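Local coordinates for beta-1,4-mannanase (Caldicellulosiruptor saccharolyticus, PDB 1PMH), which binds mannan chains such as mannohexaose through a family 27 carbohydrate-binding module, and so probably holds the parent mannan-cleaving enzyme on its substrate, at residues S3-V7 with F77-Y82; Q37-R41 with K131-K135; K83-M89 with I140-I146. All coordinates share one frame; numbering follows the deposited sequence. Where two conformers were deposited one is given.

In the fold
The module is a jellyroll beta-sandwich of two antiparallel sheets, and all three contacts reach the sheet that contains strands 84-92, 135-145 and 172-181. Interaction 3 pairs two of those strands, its centre about 9 Å from that of the chain. Interaction 1 lies about 15 Å from it between centres; Y82 and I146 pack together at the join. Since strand 76-78 belongs to the other sheet, interaction 1 ties the two sheets together. Interaction 2, about 31 Å from interaction 1 between centres, sits at the turn leading into strand 135-145, which interaction 3 also uses. Both segments of interaction 1 precede those of interaction 3, whereas interaction 2 interleaves with each.

Interaction 1. Residues S3-V7 with F77-Y82; sequences SVNPV and FDFTGY
V4 sets its CG2 methyl over the face of the Y82 ring where the N-terminal segment of the jellyroll, just ahead of strand 7-9, meets the type II turn F79-Y82 that follows strand 76-78. V4 CG2 lies 3.5 Å from the ring centroid of Y82, a CH-pi contact over the middle of the face. With chi1 at -48°, CG2 fits between the backbone N and the carbonyl carbon of V4, leaving CG1 to swing toward the turn. The Y82 ring is placed by a CG anti to its own carbonyl carbon (chi1 -67°), which carries the phenol across to the N-terminal segment. Its opposite face takes CE2 of F77, offset toward the rim, so the phenol is sandwiched between the V4 methyl and F77 CE2. F77 in turn receives V7: CG2 of V7 comes within 3.7 Å of F77 CZ, the two side chains arriving from opposite directions. Beyond this layer, I180 of strand 172-181 touches both V7 and Y82.

At the edge of the phenol, Y82 OH donates to N5 O over 2.5 Å, tilted 32° from the carbonyl plane. Replacing Y82 by a phenylalanine would probably leave N5 O without its hydroxyl donor and take away the polar tie between the two segments. Just ahead of the turn, D78 OD1 accepts hydrogen bonds from T80 N, which makes an Asx turn, and from T80 OG1. G81 follows with a positive phi that suits glycine. Beside it, V4 CG1 meets T80 O at 3.6 Å.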
ATOM      1  N   SER A   3      17.227  15.911   9.819  1.00 50.88           N
ATOM      2  CA  SER A   3      16.682  17.302   9.809  1.00 46.79           C
ATOM      3  C   SER A   3      15.304  17.428   9.154  1.00 42.62           C
ATOM      4  O   SER A   3      14.801  18.557   8.993  1.00 41.68           O
ATOM      5  CB  SER A   3      17.666  18.248   9.107  1.00 45.26           C
ATOM      6  OG  SER A   3      18.707  18.597  10.000  1.00 54.05           O
ATOM      7  N   VAL A   4      14.733  16.296   8.729  1.00 35.84           N
ATOM      8  CA  VAL A   4      13.345  16.258   8.287  1.00 28.63           C
ATOM      9  C   VAL A   4      12.471  15.332   9.129  1.00 28.80           C
ATOM     10  O   VAL A   4      12.909  14.280   9.605  1.00 35.48           O
ATOM     11  CB  VAL A   4      13.162  15.917   6.787  1.00 26.75           C
ATOM     12  CG1 VAL A   4      14.101  16.785   5.947  1.00 28.93           C
ATOM     13  CG2 VAL A   4      13.421  14.460   6.461  1.00 29.54           C
ATOM     14  N   ASN A   5      11.216  15.750   9.252  1.00 28.14           N
ATOM     15  CA  ASN A   5      10.192  15.064  10.026  1.00 30.03           C
ATOM     16  C   ASN A   5       9.599  13.969   9.136  1.00 27.37           C
ATOM     17  O   ASN A   5       9.077  14.253   8.067  1.00 26.12           O
ATOM     18  CB  ASN A   5       9.063  16.041  10.352  1.00 33.86           C
ATOM     19  CG  ASN A   5       9.494  17.176  11.252  1.00 42.06           C
ATOM     20  OD1 ASN A   5      10.357  16.992  12.108  1.00 43.32           O
ATOM     21  ND2 ASN A   5       8.859  18.337  11.092  1.00 46.08           N
ATOM     22  N   PRO A   6       9.571  12.728   9.594  1.00 26.92           N
ATOM     23  CA  PRO A   6       8.923  11.662   8.821  1.00 22.64           C
ATOM     24  C   PRO A   6       7.457  11.947   8.597  1.00 21.65           C
ATOM     25  O   PRO A   6       6.832  12.522   9.482  1.00 23.82           O
ATOM     26  CB  PRO A   6       9.142  10.411   9.674  1.00 26.11           C
ATOM     27  CG  PRO A   6      10.337  10.823  10.595  1.00 30.89           C
ATOM     28  CD  PRO A   6      10.163  12.252  10.851  1.00 29.28           C
ATOM     29  N   VAL A   7       6.950  11.536   7.447  1.00 19.36           N
ATOM     30  CA  VAL A   7       5.522  11.598   7.188  1.00 19.73           C
ATOM     31  C   VAL A   7       4.987  10.215   7.542  1.00 18.08           C
ATOM     32  O   VAL A   7       5.421   9.223   6.993  1.00 18.66           O
ATOM     33  CB  VAL A   7       5.197  11.907   5.726  1.00 21.10           C
ATOM     34  CG1 VAL A   7       3.720  11.897   5.506  1.00 24.51           C
ATOM     35  CG2 VAL A   7       5.787  13.215   5.262  1.00 24.14           C
ATOM     36  N   PHE A  77       5.514  18.393  -2.705  1.00 16.60           N
ATOM     37  CA  PHE A  77       6.126  18.083  -1.431  1.00 17.43           C
ATOM     38  C   PHE A  77       7.616  18.059  -1.652  1.00 16.39           C
ATOM     39  O   PHE A  77       8.094  17.528  -2.659  1.00 16.04           O
ATOM     40  CB  PHE A  77       5.661  16.717  -0.915  1.00 18.52           C
ATOM     41  CG  PHE A  77       6.231  16.331   0.436  1.00 18.21           C
ATOM     42  CD1 PHE A  77       5.630  16.738   1.606  1.00 20.95           C
ATOM     43  CD2 PHE A  77       7.335  15.495   0.508  1.00 18.39           C
ATOM     44  CE1 PHE A  77       6.173  16.388   2.843  1.00 23.18           C
ATOM     45  CE2 PHE A  77       7.846  15.078   1.723  1.00 21.09           C
ATOM     46  CZ  PHE A  77       7.284  15.547   2.868  1.00 22.06           C
ATOM     47  N   ASP A  78       8.361  18.640  -0.727  1.00 17.30           N
ATOM     48  CA  ASP A  78       9.810  18.685  -0.810  1.00 17.25           C
ATOM     49  C   ASP A  78      10.400  17.431  -0.212  1.00 17.04           C
ATOM     50  O   ASP A  78      10.458  17.274   1.009  1.00 19.01           O
ATOM     51  CB  ASP A  78      10.316  19.962  -0.152  1.00 19.57           C
ATOM     52  CG  ASP A  78      11.764  20.218  -0.473  1.00 21.81           C
ATOM     53  OD1 ASP A  78      12.420  19.312  -1.030  1.00 19.03           O
ATOM     54  OD2 ASP A  78      12.281  21.308  -0.181  1.00 25.26           O
ATOM     55  N   PHE A  79      10.803  16.509  -1.085  1.00 16.77           N
ATOM     56  CA  PHE A  79      11.435  15.258  -0.689  1.00 17.29           C
ATOM     57  C   PHE A  79      12.920  15.383  -0.351  1.00 18.16           C
ATOM     58  O   PHE A  79      13.557  14.370  -0.110  1.00 18.73           O
ATOM     59  CB  PHE A  79      11.204  14.157  -1.728  1.00 16.95           C
ATOM     60  CG  PHE A  79       9.781  13.708  -1.881  1.00 16.62           C
ATOM     61  CD1 PHE A  79       9.258  12.724  -1.072  1.00 17.96           C
ATOM     62  CD2 PHE A  79       8.946  14.253  -2.852  1.00 18.25           C
ATOM     63  CE1 PHE A  79       7.959  12.314  -1.235  1.00 19.77           C
ATOM     64  CE2 PHE A  79       7.621  13.840  -3.011  1.00 17.94           C
ATOM     65  CZ  PHE A  79       7.140  12.874  -2.171  1.00 18.57           C
ATOM     66  N   THR A  80      13.473  16.593  -0.369  1.00 18.70           N
ATOM     67  CA  THR A  80      14.835  16.791   0.096  1.00 19.10           C
ATOM     68  C   THR A  80      15.029  16.147   1.461  1.00 18.94           C
ATOM     69  O   THR A  80      14.261  16.400   2.390  1.00 20.42           O
ATOM     70  CB  THR A  80      15.195  18.286   0.148  1.00 20.48           C
ATOM     71  OG1 THR A  80      15.031  18.866  -1.161  1.00 20.36           O
ATOM     72  CG2 THR A  80      16.663  18.532   0.531  1.00 23.22           C
ATOM     73  N   GLY A  81      16.048  15.308   1.567  1.00 20.95           N
ATOM     74  CA  GLY A  81      16.333  14.643   2.827  1.00 22.86           C
ATOM     75  C   GLY A  81      15.523  13.413   3.128  1.00 19.75           C
ATOM     76  O   GLY A  81      15.805  12.733   4.112  1.00 22.35           O
ATOM     77  N   TYR A  82      14.552  13.091   2.283  1.00 18.26           N
ATOM     78  CA  TYR A  82      13.815  11.834   2.439  1.00 18.11           C
ATOM     79  C   TYR A  82      14.444  10.809   1.513  1.00 18.00           C
ATOM     80  O   TYR A  82      14.756  11.107   0.368  1.00 21.39           O
ATOM     81  CB  TYR A  82      12.325  12.027   2.119  1.00 17.38           C
ATOM     82  CG  TYR A  82      11.604  12.925   3.121  1.00 17.86           C
ATOM     83  CD1 TYR A  82      11.577  14.309   2.981  1.00 18.47           C
ATOM     84  CD2 TYR A  82      10.928  12.406   4.208  1.00 19.10           C
ATOM     85  CE1 TYR A  82      10.917  15.118   3.879  1.00 19.60           C
ATOM     86  CE2 TYR A  82      10.248  13.203   5.130  1.00 20.14           C
ATOM     87  CZ  TYR A  82      10.264  14.555   4.974  1.00 19.13           C
ATOM     88  OH  TYR A  82       9.598  15.384   5.850  1.00 22.49           O
TER

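Interaction 2. Residues Q37-R41 with K131-K135; sequences QDLQR and KINGK
One face of the R41 guanidinium carries CD1 of I132, centred 4.2 Å above the plane, and the edge of the same group is turned to the L39 carbonyl. There NH1 of R41 donates to L39 O over 2.7 Å, with the acceptor in the guanidinium plane, which fixes the rotation of the group under the isoleucine. R41 gets there with CG between its backbone N and carbonyl carbon (chi1 63°) and an extended chain from CG to NE. The other flat group is the N133 amide, which reaches across with both hydrogens of ND2. ND2 of N133 donates to D38 O over 3.1 Å from above that carbonyl's plane, and ND2 of N133 donates to Q40 O over 2.7 Å; both acceptors are close to the amide plane.

These contacts dock two beta turns: a type I turn, Q37-Q40, in the loop between strands 30-36 and 47-53, and a type I' turn, I132-K135, that makes the hairpin between strands 128-132 and 135-145. N133 and G134 supply the positive phi angles this turn requires. The R41 side chain is about 6 Å from the bound calcium, whose ligands N44 and Y46 follow in the same loop. A water donates to both D38 O and I132 O. The D38 carboxylate is engaged elsewhere, by R49 and Y174. Deeper in, F90 of strand 84-92 touches L39, R41 and I132, and CG2 of I132 packs 4.1 Å from CB of L39.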
ATOM      1  N   GLN A  37     -10.573  -1.552  12.246  1.00 18.58           N
ATOM      2  CA  GLN A  37     -10.014  -2.050  13.522  1.00 18.77           C
ATOM      3  C   GLN A  37      -9.745  -3.539  13.504  1.00 18.56           C
ATOM      4  O   GLN A  37      -9.476  -4.108  14.551  1.00 19.46           O
ATOM      5  CB  GLN A  37     -10.910  -1.649  14.732  1.00 19.58           C
ATOM      6  CG  GLN A  37     -10.934  -0.138  14.896  1.00 20.56           C
ATOM      7  CD  GLN A  37     -11.824   0.268  16.060  1.00 24.60           C
ATOM      8  OE1 GLN A  37     -11.698  -0.239  17.190  1.00 31.88           O
ATOM      9  NE2 GLN A  37     -12.781   1.099  15.792  1.00 26.50           N
ATOM     10  N   ASP A  38      -9.773  -4.178  12.333  1.00 18.11           N
ATOM     11  CA  ASP A  38      -9.574  -5.618  12.302  1.00 18.70           C
ATOM     12  C   ASP A  38      -8.251  -6.095  12.854  1.00 18.98           C
ATOM     13  O   ASP A  38      -8.175  -7.205  13.386  1.00 20.55           O
ATOM     14  CB  ASP A  38      -9.691  -6.148  10.864  1.00 19.16           C
ATOM     15  CG  ASP A  38     -11.109  -6.061  10.291  1.00 20.12           C
ATOM     16  OD1 ASP A  38     -12.078  -5.799  11.035  1.00 22.60           O
ATOM     17  OD2 ASP A  38     -11.213  -6.152   9.038  1.00 20.72           O
ATOM     18  N   LEU A  39      -7.215  -5.282  12.714  1.00 17.37           N
ATOM     19  CA  LEU A  39      -5.856  -5.590  13.133  1.00 17.21           C
ATOM     20  C   LEU A  39      -5.526  -4.932  14.490  1.00 17.53           C
ATOM     21  O   LEU A  39      -4.358  -4.812  14.810  1.00 18.08           O
ATOM     22  CB  LEU A  39      -4.834  -5.253  12.055  1.00 16.07           C
ATOM     23  CG  LEU A  39      -5.143  -5.805  10.659  1.00 17.59           C
ATOM     24  CD1 LEU A  39      -4.063  -5.403   9.716  1.00 17.69           C
ATOM     25  CD2 LEU A  39      -5.298  -7.294  10.649  1.00 21.30           C
ATOM     26  N   GLN A  40      -6.511  -4.439  15.235  1.00 18.68           N
ATOM     27  CA  GLN A  40      -6.221  -3.653  16.407  1.00 19.87           C
ATOM     28  C   GLN A  40      -5.408  -4.455  17.359  1.00 20.78           C
ATOM     29  O   GLN A  40      -5.768  -5.567  17.668  1.00 23.08           O
ATOM     30  CB  GLN A  40      -7.510  -3.095  17.005  1.00 23.30           C
ATOM     31  CG  GLN A  40      -8.505  -4.064  17.589  1.00 31.81           C
ATOM     32  CD  GLN A  40      -9.786  -3.344  18.044  0.90 37.56           C
ATOM     33  OE1 GLN A  40     -10.883  -3.901  17.936  0.90 44.66           O
ATOM     34  NE2 GLN A  40      -9.653  -2.104  18.514  0.90 29.41           N
ATOM     35  N   ARG A  41      -4.356  -3.825  17.857  1.00 20.37           N
ATOM     36  CA  ARG A  41      -3.434  -4.464  18.745  1.00 21.03           C
ATOM     37  C   ARG A  41      -2.690  -3.403  19.546  1.00 19.55           C
ATOM     38  O   ARG A  41      -2.958  -2.238  19.352  1.00 20.70           O
ATOM     39  CB  ARG A  41      -2.568  -5.392  17.962  1.00 23.45           C
ATOM     40  CG  ARG A  41      -1.727  -4.692  16.948  1.00 19.81           C
ATOM     41  CD  ARG A  41      -1.179  -5.730  15.939  1.00 22.43           C
ATOM     42  NE  ARG A  41      -0.291  -5.222  14.916  1.00 24.12           N
ATOM     43  CZ  ARG A  41      -0.658  -4.661  13.776  1.00 21.35           C
ATOM     44  NH1 ARG A  41      -1.933  -4.433  13.578  1.00 21.81           N
ATOM     45  NH2 ARG A  41       0.245  -4.226  12.885  1.00 20.57           N
ATOM     46  N   LYS A 131       0.265 -13.841  13.430  1.00 17.24           N
ATOM     47  CA  LYS A 131      -1.074 -13.944  13.955  1.00 17.82           C
ATOM     48  C   LYS A 131      -1.479 -12.645  14.672  1.00 16.53           C
ATOM     49  O   LYS A 131      -0.745 -12.185  15.552  1.00 17.30           O
ATOM     50  CB  LYS A 131      -1.244 -15.121  14.938  1.00 19.78           C
ATOM     51  CG  LYS A 131      -2.693 -15.467  15.288  1.00 21.90           C
ATOM     52  CD  LYS A 131      -2.955 -16.560  16.305  1.00 24.47           C
ATOM     53  CE  LYS A 131      -2.347 -17.891  15.891  1.00 26.91           C
ATOM     54  NZ  LYS A 131      -2.943 -18.511  14.690  1.00 28.27           N
ATOM     55  N   ILE A 132      -2.608 -12.083  14.263  1.00 17.45           N
ATOM     56  CA  ILE A 132      -3.181 -10.850  14.801  1.00 17.78           C
ATOM     57  C   ILE A 132      -4.653 -11.096  15.067  1.00 19.08           C
ATOM     58  O   ILE A 132      -5.361 -11.525  14.184  1.00 20.48           O
ATOM     59  CB  ILE A 132      -2.996  -9.714  13.798  1.00 18.57           C
ATOM     60  CG1 ILE A 132      -1.529  -9.456  13.462  1.00 19.84           C
ATOM     61  CG2 ILE A 132      -3.738  -8.485  14.365  1.00 19.81           C
ATOM     62  CD1 ILE A 132      -1.306  -8.499  12.289  1.00 22.02           C
ATOM     63  N   ASN A 133      -5.109 -10.917  16.299  1.00 20.41           N
ATOM     64  CA  ASN A 133      -6.538 -11.120  16.635  1.00 22.05           C
ATOM     65  C   ASN A 133      -7.090 -12.445  16.189  1.00 22.24           C
ATOM     66  O   ASN A 133      -8.206 -12.524  15.645  1.00 25.71           O
ATOM     67  CB  ASN A 133      -7.421  -9.962  16.228  1.00 24.05           C
ATOM     68  CG  ASN A 133      -6.983  -8.690  16.871  1.00 24.06           C
ATOM     69  OD1 ASN A 133      -6.577  -8.803  18.059  1.00 26.88           O
ATOM     70  ND2 ASN A 133      -6.978  -7.587  16.256  1.00 26.64           N
ATOM     71  N   GLY A 134      -6.389 -13.516  16.482  1.00 22.93           N
ATOM     72  CA  GLY A 134      -6.894 -14.853  16.252  1.00 24.83           C
ATOM     73  C   GLY A 134      -6.809 -15.268  14.812  1.00 23.82           C
ATOM     74  O   GLY A 134      -7.264 -16.359  14.543  1.00 28.05           O
ATOM     75  N   LYS A 135      -6.184 -14.488  13.921  1.00 21.43           N
ATOM     76  CA  LYS A 135      -6.144 -14.839  12.521  1.00 20.51           C
ATOM     77  C   LYS A 135      -4.718 -14.665  12.034  1.00 19.06           C
ATOM     78  O   LYS A 135      -4.032 -13.721  12.371  1.00 18.89           O
ATOM     79  CB  LYS A 135      -7.083 -13.902  11.748  1.00 25.30           C
ATOM     80  CG  LYS A 135      -7.322 -14.226  10.308  1.00 28.14           C
ATOM     81  CD  LYS A 135      -8.582 -13.523   9.764  1.00 36.43           C
ATOM     82  CE  LYS A 135      -9.438 -14.475   8.933  0.90 43.66           C
ATOM     83  NZ  LYS A 135      -8.649 -15.374   8.017  0.90 34.85           N
TER
HETATM   84  O   HOH W   1      -7.658 -10.300  12.586  1.00 30.05           O

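Interaction 3. Residues K83-M89 with I140-I146; sequences KSVEFEM and IHKAFAI
I140, F87 and H141 have the most surface buried in this antiparallel pairing of strands 84-92 and 135-145 within one sheet of the jellyroll. I140 pairs with M89 through two backbone hydrogen bonds, and its CG2 lies 4.1 Å from CE1 of F87, the two side chains running side by side on the same face of the sheet. F87 has CG between its backbone N and carbonyl carbon (chi1 66°), which lays the ring back over the neighbouring strand. CE2 of F87 reaches CB of K142 and, at 3.8 Å, CE2 of F144; the two phenyl planes are 44° apart. Y105 of strand 102-109, in the other sheet, touches I140 and K142, so this face packs into the sandwich.

The other face is shared by E86, E88, H141 and A143. CG of E88 makes a CH-pi contact over one face of the H141 ring, 3.8 Å from its centroid and offset toward the rim, while NE2 of H141 donates to OE2 of E86 over 2.8 Å in a nearly straight bond (171°). The donor comes from the anti side of the carboxylate and out of its plane. E88 also bonds to N177. OE2 of E86 serves both NE2 of H141 and R179, and OE1 meets R181; with two arginines beside it, this carboxylate is probably ionised.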
ATOM      1  N   LYS A  83      14.628   9.585   2.017  1.00 17.31           N
ATOM      2  CA  LYS A  83      15.390   8.560   1.321  1.00 17.42           C
ATOM      3  C   LYS A  83      14.640   7.267   1.094  1.00 17.18           C
ATOM      4  O   LYS A  83      15.109   6.448   0.312  1.00 18.09           O
ATOM      5  CB  LYS A  83      16.745   8.274   1.996  1.00 17.76           C
ATOM      6  CG  LYS A  83      17.604   9.533   2.123  1.00 19.32           C
ATOM      7  CD  LYS A  83      18.991   9.154   2.569  1.00 19.74           C
ATOM      8  CE  LYS A  83      19.898  10.355   2.609  1.00 21.81           C
ATOM      9  NZ  LYS A  83      21.299   9.996   2.850  1.00 24.53           N
ATOM     10  N   SER A  84      13.481   7.075   1.730  1.00 17.08           N
ATOM     11  CA  SER A  84      12.753   5.838   1.557  1.00 17.38           C
ATOM     12  C   SER A  84      11.263   6.031   1.783  1.00 15.87           C
ATOM     13  O   SER A  84      10.837   6.949   2.474  1.00 16.78           O
ATOM     14  CB  SER A  84      13.287   4.729   2.492  1.00 18.87           C
ATOM     15  OG  SER A  84      13.069   5.004   3.852  1.00 20.34           O
ATOM     16  N   VAL A  85      10.497   5.114   1.221  1.00 15.11           N
ATOM     17  CA  VAL A  85       9.066   4.909   1.541  1.00 15.15           C
ATOM     18  C   VAL A  85       8.926   3.487   2.063  1.00 15.08           C
ATOM     19  O   VAL A  85       9.323   2.554   1.395  1.00 16.04           O
ATOM     20  CB  VAL A  85       8.160   5.132   0.312  1.00 15.48           C
ATOM     21  CG1 VAL A  85       6.711   4.797   0.692  1.00 16.54           C
ATOM     22  CG2 VAL A  85       8.284   6.606  -0.141  1.00 16.80           C
ATOM     23  N   GLU A  86       8.387   3.375   3.261  1.00 15.22           N
ATOM     24  CA  GLU A  86       8.219   2.125   3.956  1.00 15.20           C
ATOM     25  C   GLU A  86       6.739   1.835   4.146  1.00 14.97           C
ATOM     26  O   GLU A  86       5.924   2.763   4.235  1.00 15.57           O
ATOM     27  CB  GLU A  86       8.877   2.237   5.335  1.00 17.27           C
ATOM     28  CG  GLU A  86       8.953   0.935   6.099  1.00 18.89           C
ATOM     29  CD  GLU A  86       9.821   1.078   7.318  1.00 23.75           C
ATOM     30  OE1 GLU A  86      10.843   1.820   7.217  1.00 27.90           O
ATOM     31  OE2 GLU A  86       9.527   0.386   8.324  1.00 24.30           O
ATOM     32  N   PHE A  87       6.342   0.579   4.205  1.00 15.03           N
ATOM     33  CA  PHE A  87       4.945   0.205   4.406  1.00 14.75           C
ATOM     34  C   PHE A  87       4.866  -1.208   4.943  1.00 14.85           C
ATOM     35  O   PHE A  87       5.815  -1.998   4.799  1.00 15.06           O
ATOM     36  CB  PHE A  87       4.169   0.318   3.089  1.00 15.92           C
ATOM     37  CG  PHE A  87       4.628  -0.685   2.075  1.00 16.66           C
ATOM     38  CD1 PHE A  87       4.056  -1.961   2.046  1.00 18.31           C
ATOM     39  CD2 PHE A  87       5.709  -0.416   1.257  1.00 17.78           C
ATOM     40  CE1 PHE A  87       4.572  -2.935   1.245  1.00 20.18           C
ATOM     41  CE2 PHE A  87       6.218  -1.426   0.420  1.00 20.92           C
ATOM     42  CZ  PHE A  87       5.633  -2.658   0.413  1.00 19.58           C
ATOM     43  N   GLU A  88       3.700  -1.526   5.522  1.00 15.03           N
ATOM     44  CA  GLU A  88       3.342  -2.884   5.896  1.00 15.10           C
ATOM     45  C   GLU A  88       2.035  -3.220   5.193  1.00 14.97           C
ATOM     46  O   GLU A  88       1.092  -2.440   5.200  1.00 15.75           O
ATOM     47  CB  GLU A  88       3.159  -3.003   7.426  1.00 17.06           C
ATOM     48  CG  GLU A  88       4.420  -2.708   8.226  0.60 19.86           C
ATOM     49  CD  GLU A  88       4.249  -2.828   9.733  0.60 21.71           C
ATOM     50  OE1 GLU A  88       4.006  -3.953  10.172  0.60 21.90           O
ATOM     51  OE2 GLU A  88       4.449  -1.823  10.458  0.60 24.52           O
HETATM   52  N   MSE A  89       1.990  -4.435   4.675  1.00 15.14           N
HETATM   53  CA  MSE A  89       0.838  -4.961   3.951  1.00 14.46           C
HETATM   54  C   MSE A  89       0.463  -6.293   4.548  1.00 14.06           C
HETATM   55  O   MSE A  89       1.340  -7.107   4.827  1.00 15.44           O
HETATM   56  CB  MSE A  89       1.250  -5.082   2.500  1.00 16.47           C
HETATM   57  CG  MSE A  89       0.212  -5.586   1.602  1.00 17.51           C
HETATM   58 SE   MSE A  89       0.921  -5.865  -0.202  0.60 20.15          SE
HETATM   59  CE  MSE A  89       1.541  -4.330  -0.515  1.00 16.24           C
ATOM     60  N   ILE A 140       3.938  -8.335   4.503  1.00 16.10           N
ATOM     61  CA  ILE A 140       5.008  -7.786   3.665  1.00 17.26           C
ATOM     62  C   ILE A 140       5.368  -6.450   4.259  1.00 16.95           C
ATOM     63  O   ILE A 140       4.538  -5.573   4.394  1.00 19.44           O
ATOM     64  CB  ILE A 140       4.558  -7.660   2.219  1.00 17.99           C
ATOM     65  CG1 ILE A 140       4.303  -9.068   1.686  1.00 23.97           C
ATOM     66  CG2 ILE A 140       5.611  -6.937   1.366  1.00 21.55           C
ATOM     67  CD1 ILE A 140       3.671  -9.128   0.365  1.00 27.28           C
ATOM     68  N   HIS A 141       6.628  -6.322   4.622  1.00 17.48           N
ATOM     69  CA  HIS A 141       7.144  -5.105   5.235  1.00 17.43           C
ATOM     70  C   HIS A 141       8.403  -4.740   4.481  1.00 16.88           C
ATOM     71  O   HIS A 141       9.416  -5.446   4.568  1.00 19.67           O
ATOM     72  CB  HIS A 141       7.455  -5.360   6.709  1.00 18.21           C
ATOM     73  CG  HIS A 141       7.907  -4.160   7.466  1.00 19.18           C
ATOM     74  ND1 HIS A 141       8.311  -4.229   8.782  1.00 25.41           N
ATOM     75  CD2 HIS A 141       7.942  -2.851   7.135  1.00 17.78           C
ATOM     76  CE1 HIS A 141       8.454  -2.997   9.239  1.00 28.76           C
ATOM     77  NE2 HIS A 141       8.440  -2.165   8.218  1.00 19.71           N
ATOM     78  N   LYS A 142       8.369  -3.635   3.728  1.00 16.71           N
ATOM     79  CA  LYS A 142       9.488  -3.255   2.856  1.00 17.36           C
ATOM     80  C   LYS A 142       9.681  -1.761   2.941  1.00 15.78           C
ATOM     81  O   LYS A 142       8.758  -1.039   3.275  1.00 17.34           O
ATOM     82  CB  LYS A 142       9.206  -3.568   1.369  1.00 22.51           C
ATOM     83  CG  LYS A 142       8.972  -5.005   1.020  1.00 25.48           C
ATOM     84  CD  LYS A 142      10.245  -5.779   0.966  1.00 30.60           C
ATOM     85  CE  LYS A 142      10.077  -7.148   0.323  1.00 35.32           C
ATOM     86  NZ  LYS A 142      11.125  -8.099   0.829  0.90 36.99           N
ATOM     87  N   ALA A 143      10.881  -1.350   2.553  1.00 16.92           N
ATOM     88  CA  ALA A 143      11.198   0.035   2.259  1.00 17.72           C
ATOM     89  C   ALA A 143      11.856   0.109   0.908  1.00 17.27           C
ATOM     90  O   ALA A 143      12.766  -0.652   0.645  1.00 20.16           O
ATOM     91  CB  ALA A 143      12.098   0.639   3.325  1.00 20.02           C
ATOM     92  N   PHE A 144      11.423   1.051   0.089  1.00 16.05           N
ATOM     93  CA  PHE A 144      12.014   1.298  -1.210  1.00 16.06           C
ATOM     94  C   PHE A 144      12.689   2.650  -1.235  1.00 16.87           C
ATOM     95  O   PHE A 144      12.183   3.593  -0.616  1.00 17.32           O
ATOM     96  CB  PHE A 144      10.965   1.227  -2.318  1.00 16.68           C
ATOM     97  CG  PHE A 144      10.293  -0.088  -2.459  1.00 16.21           C
ATOM     98  CD1 PHE A 144      11.021  -1.232  -2.575  1.00 19.11           C
ATOM     99  CD2 PHE A 144       8.919  -0.192  -2.543  1.00 18.55           C
ATOM    100  CE1 PHE A 144      10.377  -2.454  -2.686  1.00 20.72           C
ATOM    101  CE2 PHE A 144       8.297  -1.382  -2.736  1.00 19.94           C
ATOM    102  CZ  PHE A 144       9.006  -2.523  -2.769  1.00 19.51           C
ATOM    103  N   ALA A 145      13.782   2.756  -1.979  1.00 17.63           N
ATOM    104  CA  ALA A 145      14.522   3.993  -2.072  1.00 18.15           C
ATOM    105  C   ALA A 145      13.760   5.073  -2.816  1.00 17.80           C
ATOM    106  O   ALA A 145      13.139   4.819  -3.859  1.00 18.18           O
ATOM    107  CB  ALA A 145      15.864   3.780  -2.765  1.00 19.58           C
ATOM    108  N   ILE A 146      13.873   6.306  -2.320  1.00 17.55           N
ATOM    109  CA  ILE A 146      13.574   7.495  -3.109  1.00 17.79           C
ATOM    110  C   ILE A 146      14.882   7.848  -3.838  1.00 18.65           C
ATOM    111  O   ILE A 146      15.866   8.148  -3.164  1.00 21.31           O
ATOM    112  CB  ILE A 146      13.071   8.660  -2.257  1.00 18.19           C
ATOM    113  CG1 ILE A 146      11.806   8.272  -1.486  1.00 17.52           C
ATOM    114  CG2 ILE A 146      12.837   9.886  -3.103  1.00 18.69           C
ATOM    115  CD1 ILE A 146      11.350   9.288  -0.474  1.00 20.23           C
TER